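Local coordinates for CYTH domain-containing protein (Pyrococcus horikoshii, PDB 2DC4) that is of unknown function but belongs to the CYTH family, whose barrel proteins typically act on triphosphates or other phosphate-bearing substrates, at residues Glu30-Tyr35 against Val46-Asn51; Lys54-Tyr59 against Glu74-Asp79; Gly96-Arg101 against Asn115-Ala120. One frame throughout, in Å; residues are numbered along the deposited sequence.

Interaction 1 of 3, residues Glu30-Tyr35 against Val46-Asn51; sequences EQEDVY and VRKINN
Asp33 and Arg47 form a non-hydrogen-bonded antiparallel pair, their CA atoms 4.4 Å apart, between the hydrogen-bonded pairs Val34–Val46 and Glu32–Lys48. The axes of the two short strand segments run 163° apart, as in a beta hairpin, and one water donates to both Glu32 O and Val46 O. Past the strand end, Asn50 N bonds to Glu30 O, and Asn51 OD1 accepts Glu30 N at 2.9 Å. That last bond is nearly straight (178° at the hydrogen), although the donor stands above the amide plane; Asn51 ND2 goes to Ile28 O.

Arg47 grips Asp33 side-on: NE reaches OD1 at 2.7 Å and NH2 reaches OD2 at 2.9 Å, both oxygens lying in the guanidinium plane and met on their syn sides. The bend at chi3 (-64°) lays the group alongside the carboxylate. Gln31 stacks its amide over one face of the Arg47 guanidinium, Gln31 OE1 3.4 Å from Arg47 CZ, while Gln31 NE2 bonds to Glu29. Edge and face contacts probably restrict the rotation of the guanidinium.

On the other side of the sheet Lys48 NZ meets Glu32 OE2 at 3.2 Å from above the carboxylate plane, and Lys99 NZ salt-bridges Glu32 OE1. There Val34 and Val46 pack on Ile84 of helix 80-89, whereas Gln31 and Arg47 touch Arg102 of strand 94-107 in a charged barrel interior shared with Asp33, consistent with the tunnel of CYTH proteins.

Interaction 2 of 3, residues Lys54-Tyr59 against Glu74-Asp79; sequences KSYITY and EFEVQD
Glu76 OE2 is gripped by three donors: Gln78 NE2 at 2.9 Å, tilted out of the carboxylate plane, and two waters, one shared with Lys54 NZ and the other accepting from Ser55 N while donating to Val77 O. The second oxygen, Glu76 OE1, makes a salt bridge with Lys54 NZ at 3.0 Å, again from above the carboxylate plane, and takes a further water that also bonds to Tyr56 OH. This network lies at one end of the beta hairpin of strands 54-62 and 69-76, part of the antiparallel CYTH barrel. The segment axes run 155° apart. Reciprocal bonds join Ile57 and Phe75, and Val77 N bonds to Ser55 O at 3.0 Å from above the carbonyl plane.

On the Glu76 side of the sheet, Tyr56 CD2 comes within 3.5 Å of Glu76 CA, and Thr58 CG2 runs alongside Glu74, 3.3 Å from Glu74 CG.

The reverse side is apolar. The side chains of Ile57 and Val77 cross at about a right angle, with Ile57 CG1 3.6 Å from Val77 CG1, and Ile57 also packs on Ala83 and Phe87 of helix 80-89. Phe75 and Asp79 of this chain pack on Asp79 and Phe75 of the second subunit, to which Glu76 and Gln78 also make backbone hydrogen bonds, so the strand end contributes to the dimer interface. With Phe75 CG lying between its backbone N and carbonyl carbon (chi1 59°), the ring turns a face to Ile57, whose CB stands 4.0 Å above the ring plane, offset toward the rim near CZ.

Interaction 3 of 3, residues Gly96-Arg101 against Asn115-Ala120; sequences GVVKKR and NRVEKA
Lys99 lies alongside Glu118, the two side chains pointing the same way. Its CB is 3.8 Å from Glu118 CD; CG carries the chain onward, CD comes near OE2, and the bend at chi3 (63°) sets CE 3.5 Å from Glu118 OE1. The bend at chi4 (60°) turns NZ off, 4.6 Å from Glu118 OE1, to form its salt bridge with Glu32 OE1 on strand 24-36. Shortening this residue to an alanine is likely to cost Glu32 OE1 its lysine partner, leaving that carboxylate to Lys48, and to take from the Glu118 carboxylate the methylenes that line it. Glu118 N bonds to Lys99 O at 2.8 Å, and a water accepts from Lys99 N and donates to Glu118 O. Arg101 and Arg116 exchange N-H…O bonds as the hydrogen-bonded pair of an antiparallel beta hairpin, strands 94-107 and 110-117 of the CYTH barrel. Its segment axes run 139° apart. On the reverse side, Lys100 CB packs against Val117 CG2 and Lys100 CD lies 3.3 Å from Asn115 OD1, itself bonded to Arg102 NE; Lys100 NZ continues to Gln31 OE1. Val98 CG1 touches Val117 CG1, and both valines pack on Tyr159 of helix 159-162.

In the fold
The three contacts follow one another along the chain, each within a hairpin of the same eight-stranded antiparallel barrel. Interaction 1 sits between the others: its centre is about 10 Å from that of each, while the centres of interactions 2 and 3 lie about 18 Å apart, with nearest atoms about 9 Å apart. The sheet order 69-76, 54-62, 42-49, 24-36, 94-107, 110-117 makes them one continuous stretch of barrel wall. Probable hydrogen bonds Arg47 N to Tyr56 O and Gln31 N to Lys100 O join interaction 1 to interactions 2 and 3. Helix 80-89 packs on interactions 1 and 2, helix 159-162 on interaction 3, and only interaction 2, at one end, reaches the second subunit.

Interaction 1 of 3, residues Glu30-Tyr35 against Val46-Asn51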
# COMPACT_ATOMS: atom_id res chain seq x y z
N GLU A 30 -12.09 2.94 -16.01
CA GLU A 30 -11.85 4.38 -16.01
C GLU A 30 -10.78 4.56 -14.94
O GLU A 30 -11.06 4.50 -13.75
CB GLU A 30 -13.13 5.13 -15.65
CG GLU A 30 -14.27 4.87 -16.64
CD GLU A 30 -15.50 5.70 -16.35
OE1 GLU A 30 -15.38 6.94 -16.35
OE2 GLU A 30 -16.58 5.11 -16.15
N GLN A 31 -9.55 4.79 -15.39
CA GLN A 31 -8.41 4.90 -14.49
C GLN A 31 -7.85 6.29 -14.27
O GLN A 31 -7.86 7.14 -15.16
CB GLN A 31 -7.28 4.00 -14.99
CG GLN A 31 -7.74 2.65 -15.53
CD GLN A 31 -6.58 1.83 -16.06
OE1 GLN A 31 -5.65 2.37 -16.65
NE2 GLN A 31 -6.64 0.51 -15.87
N GLU A 32 -7.34 6.51 -13.06
CA GLU A 32 -6.70 7.76 -12.69
C GLU A 32 -5.44 7.35 -11.95
O GLU A 32 -5.52 6.75 -10.87
CB GLU A 32 -7.61 8.59 -11.78
CG GLU A 32 -7.01 9.94 -11.40
CD GLU A 32 -7.94 10.78 -10.53
OE1 GLU A 32 -9.13 10.90 -10.88
OE2 GLU A 32 -7.47 11.33 -9.51
N ASP A 33 -4.29 7.65 -12.54
CA ASP A 33 -3.00 7.30 -11.94
C ASP A 33 -2.23 8.52 -11.47
O ASP A 33 -2.03 9.46 -12.22
CB ASP A 33 -2.10 6.57 -12.95
CG ASP A 33 -2.73 5.33 -13.51
OD1 ASP A 33 -3.62 4.76 -12.85
OD2 ASP A 33 -2.33 4.92 -14.62
N VAL A 34 -1.79 8.49 -10.21
CA VAL A 34 -0.99 9.58 -9.68
C VAL A 34 0.44 9.05 -9.59
O VAL A 34 0.74 8.13 -8.82
CB VAL A 34 -1.48 10.02 -8.28
CG1 VAL A 34 -0.52 11.03 -7.68
CG2 VAL A 34 -2.87 10.62 -8.39
N TYR A 35 1.32 9.60 -10.42
CA TYR A 35 2.71 9.17 -10.46
C TYR A 35 3.61 9.95 -9.52
O TYR A 35 3.42 11.14 -9.30
CB TYR A 35 3.28 9.30 -11.87
CG TYR A 35 2.85 8.22 -12.83
CD1 TYR A 35 1.59 8.24 -13.42
CD2 TYR A 35 3.71 7.16 -13.14
CE1 TYR A 35 1.19 7.24 -14.30
CE2 TYR A 35 3.32 6.16 -14.02
CZ TYR A 35 2.07 6.21 -14.60
OH TYR A 35 1.68 5.21 -15.47
N VAL A 46 -0.07 5.41 -7.96
CA VAL A 46 -1.21 4.94 -7.20
C VAL A 46 -2.36 5.05 -8.20
O VAL A 46 -2.65 6.14 -8.71
CB VAL A 46 -1.53 5.83 -5.99
CG1 VAL A 46 -2.86 5.41 -5.39
CG2 VAL A 46 -0.41 5.73 -4.97
N ARG A 47 -2.99 3.92 -8.49
CA ARG A 47 -4.09 3.90 -9.44
C ARG A 47 -5.46 3.71 -8.80
O ARG A 47 -5.61 2.91 -7.88
CB ARG A 47 -3.88 2.77 -10.47
CG ARG A 47 -5.13 2.45 -11.29
CD ARG A 47 -4.82 1.50 -12.44
NE ARG A 47 -3.89 2.10 -13.40
CZ ARG A 47 -3.28 1.44 -14.38
NH1 ARG A 47 -3.48 0.14 -14.53
NH2 ARG A 47 -2.46 2.07 -15.20
N LYS A 48 -6.43 4.47 -9.30
CA LYS A 48 -7.82 4.38 -8.86
C LYS A 48 -8.64 4.02 -10.10
O LYS A 48 -8.51 4.66 -11.14
CB LYS A 48 -8.31 5.72 -8.32
CG LYS A 48 -7.75 6.08 -6.96
CD LYS A 48 -8.24 7.44 -6.49
CE LYS A 48 -7.59 8.59 -7.25
NZ LYS A 48 -7.98 9.92 -6.70
N ILE A 49 -9.46 2.98 -10.00
CA ILE A 49 -10.32 2.59 -11.10
C ILE A 49 -11.68 3.02 -10.58
O ILE A 49 -12.31 2.33 -9.79
CB ILE A 49 -10.30 1.08 -11.35
CG1 ILE A 49 -8.85 0.61 -11.48
CG2 ILE A 49 -11.07 0.76 -12.63
CD1 ILE A 49 -8.70 -0.88 -11.75
N ASN A 50 -12.11 4.19 -11.02
CA ASN A 50 -13.34 4.77 -10.54
C ASN A 50 -14.66 4.05 -10.79
O ASN A 50 -15.60 4.23 -10.01
CB ASN A 50 -13.40 6.21 -11.04
CG ASN A 50 -12.13 6.97 -10.71
OD1 ASN A 50 -11.94 7.44 -9.59
ND2 ASN A 50 -11.26 7.13 -11.71
N ASN A 51 -14.73 3.23 -11.83
CA ASN A 51 -15.97 2.52 -12.11
C ASN A 51 -16.04 1.12 -11.50
O ASN A 51 -17.10 0.49 -11.52
CB ASN A 51 -16.21 2.44 -13.63
CG ASN A 51 -15.13 1.65 -14.33
OD1 ASN A 51 -13.95 1.84 -14.09
ND2 ASN A 51 -15.54 0.75 -15.23
O HOH W 1 -4.91 7.68 -8.29

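Interaction 2 of 3, residues Lys54-Tyr59 against Glu74-Asp79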
# COMPACT_ATOMS: atom_id res chain seq x y z
N LYS A 54 -11.77 -0.30 -7.43
CA LYS A 54 -10.47 -0.89 -7.11
C LYS A 54 -9.34 0.14 -7.10
O LYS A 54 -9.39 1.13 -7.84
CB LYS A 54 -10.12 -1.99 -8.12
CG LYS A 54 -10.99 -3.23 -8.04
CD LYS A 54 -10.70 -4.02 -6.77
CE LYS A 54 -11.21 -5.45 -6.89
NZ LYS A 54 -10.94 -6.24 -5.66
N SER A 55 -8.34 -0.08 -6.25
CA SER A 55 -7.19 0.82 -6.17
C SER A 55 -5.93 -0.02 -6.03
O SER A 55 -5.97 -1.10 -5.43
CB SER A 55 -7.31 1.77 -4.96
OG SER A 55 -8.44 2.60 -5.08
N TYR A 56 -4.83 0.47 -6.58
CA TYR A 56 -3.56 -0.25 -6.53
C TYR A 56 -2.34 0.64 -6.36
O TYR A 56 -2.37 1.83 -6.65
CB TYR A 56 -3.33 -1.04 -7.83
CG TYR A 56 -4.40 -2.03 -8.18
CD1 TYR A 56 -5.56 -1.63 -8.85
CD2 TYR A 56 -4.28 -3.36 -7.79
CE1 TYR A 56 -6.58 -2.54 -9.12
CE2 TYR A 56 -5.29 -4.28 -8.06
CZ TYR A 56 -6.44 -3.86 -8.71
OH TYR A 56 -7.44 -4.77 -8.94
N ILE A 57 -1.27 0.04 -5.86
CA ILE A 57 -0.00 0.74 -5.79
C ILE A 57 0.80 -0.06 -6.79
O ILE A 57 0.77 -1.30 -6.76
CB ILE A 57 0.70 0.64 -4.42
CG1 ILE A 57 -0.05 1.47 -3.39
CG2 ILE A 57 2.16 1.10 -4.57
CD1 ILE A 57 0.58 1.48 -2.00
N THR A 58 1.47 0.61 -7.71
CA THR A 58 2.26 -0.09 -8.71
C THR A 58 3.66 0.49 -8.85
O THR A 58 3.85 1.71 -8.93
CB THR A 58 1.60 -0.06 -10.10
OG1 THR A 58 1.61 1.29 -10.58
CG2 THR A 58 0.17 -0.57 -10.05
N TYR A 59 4.64 -0.40 -8.88
CA TYR A 59 6.05 -0.05 -9.03
C TYR A 59 6.54 -0.75 -10.28
O TYR A 59 6.24 -1.92 -10.50
CB TYR A 59 6.85 -0.55 -7.83
CG TYR A 59 8.36 -0.46 -7.99
CD1 TYR A 59 9.06 0.71 -7.68
CD2 TYR A 59 9.09 -1.55 -8.46
CE1 TYR A 59 10.44 0.78 -7.82
CE2 TYR A 59 10.47 -1.49 -8.61
CZ TYR A 59 11.14 -0.32 -8.28
OH TYR A 59 12.52 -0.26 -8.41
N GLU A 74 2.78 -4.98 -8.31
CA GLU A 74 1.48 -4.34 -8.12
C GLU A 74 0.61 -5.07 -7.12
O GLU A 74 0.50 -6.30 -7.15
CB GLU A 74 0.73 -4.28 -9.46
CG GLU A 74 -0.68 -3.72 -9.36
CD GLU A 74 -1.47 -3.89 -10.64
OE1 GLU A 74 -1.71 -5.05 -11.03
OE2 GLU A 74 -1.85 -2.88 -11.25
N PHE A 75 -0.01 -4.31 -6.22
CA PHE A 75 -0.90 -4.91 -5.26
C PHE A 75 -2.04 -3.97 -4.93
O PHE A 75 -1.91 -2.75 -5.01
CB PHE A 75 -0.16 -5.35 -3.99
CG PHE A 75 0.56 -4.25 -3.27
CD1 PHE A 75 -0.09 -3.48 -2.31
CD2 PHE A 75 1.91 -4.00 -3.52
CE1 PHE A 75 0.59 -2.48 -1.61
CE2 PHE A 75 2.60 -3.01 -2.83
CZ PHE A 75 1.94 -2.24 -1.87
N GLU A 76 -3.18 -4.56 -4.59
CA GLU A 76 -4.37 -3.80 -4.28
C GLU A 76 -4.30 -3.16 -2.90
O GLU A 76 -3.77 -3.74 -1.97
CB GLU A 76 -5.58 -4.73 -4.33
CG GLU A 76 -6.92 -4.02 -4.23
CD GLU A 76 -8.09 -4.99 -4.11
OE1 GLU A 76 -8.08 -6.04 -4.77
OE2 GLU A 76 -9.03 -4.68 -3.35
N VAL A 77 -4.83 -1.94 -2.78
CA VAL A 77 -4.90 -1.24 -1.50
C VAL A 77 -6.33 -0.78 -1.31
O VAL A 77 -7.07 -0.62 -2.28
CB VAL A 77 -3.94 -0.02 -1.42
CG1 VAL A 77 -2.50 -0.48 -1.67
CG2 VAL A 77 -4.35 1.06 -2.40
N GLN A 78 -6.75 -0.58 -0.07
CA GLN A 78 -8.12 -0.17 0.17
C GLN A 78 -8.31 1.34 0.28
O GLN A 78 -9.45 1.81 0.31
CB GLN A 78 -8.66 -0.83 1.45
CG GLN A 78 -8.69 -2.35 1.40
CD GLN A 78 -9.46 -2.88 0.20
OE1 GLN A 78 -10.65 -2.59 0.03
NE2 GLN A 78 -8.79 -3.67 -0.63
N ASP A 79 -7.22 2.08 0.31
CA ASP A 79 -7.31 3.54 0.44
C ASP A 79 -6.31 4.24 -0.47
O ASP A 79 -5.16 4.46 -0.09
CB ASP A 79 -7.08 3.92 1.91
CG ASP A 79 -7.07 5.42 2.12
OD1 ASP A 79 -7.51 6.17 1.22
OD2 ASP A 79 -6.62 5.86 3.21
O HOH W 2 -11.82 -4.07 -3.50
O HOH W 3 -9.21 -1.62 -3.84
O HOH W 4 -7.25 -6.83 -7.07

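Interaction 3 of 3, residues Gly96-Arg101 against Asn115-Ala120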
# COMPACT_ATOMS: atom_id res chain seq x y z
N GLY A 96 2.90 13.61 -11.92
CA GLY A 96 1.79 13.97 -12.79
C GLY A 96 0.62 13.03 -12.58
O GLY A 96 0.70 12.10 -11.78
N VAL A 97 -0.47 13.26 -13.30
CA VAL A 97 -1.65 12.43 -13.18
C VAL A 97 -2.12 12.01 -14.56
O VAL A 97 -2.37 12.85 -15.42
CB VAL A 97 -2.80 13.18 -12.49
CG1 VAL A 97 -4.03 12.28 -12.41
CG2 VAL A 97 -2.37 13.64 -11.10
N VAL A 98 -2.23 10.70 -14.77
CA VAL A 98 -2.69 10.18 -16.05
C VAL A 98 -4.10 9.66 -15.90
O VAL A 98 -4.37 8.82 -15.03
CB VAL A 98 -1.80 9.01 -16.56
CG1 VAL A 98 -2.37 8.46 -17.87
CG2 VAL A 98 -0.37 9.48 -16.76
N LYS A 99 -5.01 10.15 -16.74
CA LYS A 99 -6.40 9.73 -16.70
C LYS A 99 -6.74 9.09 -18.03
O LYS A 99 -6.49 9.67 -19.09
CB LYS A 99 -7.32 10.92 -16.44
CG LYS A 99 -7.08 11.60 -15.10
CD LYS A 99 -8.04 12.77 -14.89
CE LYS A 99 -9.49 12.31 -14.85
NZ LYS A 99 -9.74 11.33 -13.75
N LYS A 100 -7.32 7.90 -17.98
CA LYS A 100 -7.66 7.23 -19.23
C LYS A 100 -8.85 6.31 -19.09
O LYS A 100 -9.23 5.92 -17.98
CB LYS A 100 -6.46 6.43 -19.72
CG LYS A 100 -6.26 5.12 -18.96
CD LYS A 100 -5.17 4.26 -19.58
CE LYS A 100 -3.78 4.61 -19.06
NZ LYS A 100 -3.59 4.13 -17.65
N ARG A 101 -9.45 5.97 -20.22
CA ARG A 101 -10.56 5.04 -20.25
C ARG A 101 -9.98 3.87 -21.04
O ARG A 101 -9.60 4.03 -22.20
CB ARG A 101 -11.76 5.65 -20.98
CG ARG A 101 -13.07 4.97 -20.68
CD ARG A 101 -14.20 6.00 -20.59
NE ARG A 101 -15.42 5.43 -20.03
CZ ARG A 101 -16.27 4.67 -20.70
NH1 ARG A 101 -16.03 4.37 -21.97
NH2 ARG A 101 -17.36 4.20 -20.10
N ASN A 115 -6.51 2.27 -25.02
CA ASN A 115 -6.61 3.42 -24.14
C ASN A 115 -6.94 4.76 -24.76
O ASN A 115 -6.30 5.17 -25.73
CB ASN A 115 -5.31 3.59 -23.37
CG ASN A 115 -4.91 2.35 -22.62
OD1 ASN A 115 -5.65 1.88 -21.76
ND2 ASN A 115 -3.75 1.80 -22.96
N ARG A 116 -7.92 5.45 -24.18
CA ARG A 116 -8.26 6.80 -24.63
C ARG A 116 -7.70 7.62 -23.47
O ARG A 116 -8.32 7.72 -22.41
CB ARG A 116 -9.77 6.96 -24.77
CG ARG A 116 -10.39 5.91 -25.67
CD ARG A 116 -11.59 6.43 -26.43
NE ARG A 116 -11.19 7.28 -27.54
CZ ARG A 116 -12.04 7.82 -28.41
NH1 ARG A 116 -13.34 7.61 -28.28
NH2 ARG A 116 -11.58 8.56 -29.41
N VAL A 117 -6.52 8.19 -23.68
CA VAL A 117 -5.79 8.93 -22.64
C VAL A 117 -6.01 10.44 -22.70
O VAL A 117 -5.71 11.11 -23.69
CB VAL A 117 -4.29 8.66 -22.79
CG1 VAL A 117 -3.55 9.29 -21.61
CG2 VAL A 117 -4.02 7.17 -22.81
N GLU A 118 -6.59 10.98 -21.60
CA GLU A 118 -6.78 12.42 -21.50
C GLU A 118 -5.46 13.19 -21.74
O GLU A 118 -4.40 12.85 -21.22
CB GLU A 118 -7.38 12.75 -20.11
CG GLU A 118 -8.87 12.39 -20.00
CD GLU A 118 -9.49 12.97 -18.73
OE1 GLU A 118 -10.42 12.36 -18.21
OE2 GLU A 118 -9.12 14.07 -18.33
N LYS A 119 -5.54 14.22 -22.63
CA LYS A 119 -4.38 15.08 -22.92
C LYS A 119 -3.21 14.34 -23.59
O LYS A 119 -2.08 14.79 -23.57
CB LYS A 119 -3.90 15.70 -21.60
CG LYS A 119 -4.96 16.58 -20.95
CD LYS A 119 -4.50 17.25 -19.66
CE LYS A 119 -5.61 18.06 -19.00
NZ LYS A 119 -5.12 18.61 -17.73
N ALA A 120 -3.48 13.20 -24.22
CA ALA A 120 -2.42 12.46 -24.91
C ALA A 120 -2.89 11.87 -26.23
O ALA A 120 -2.20 11.98 -27.24
CB ALA A 120 -1.86 11.37 -24.01
O HOH W 5 -4.44 12.24 -18.48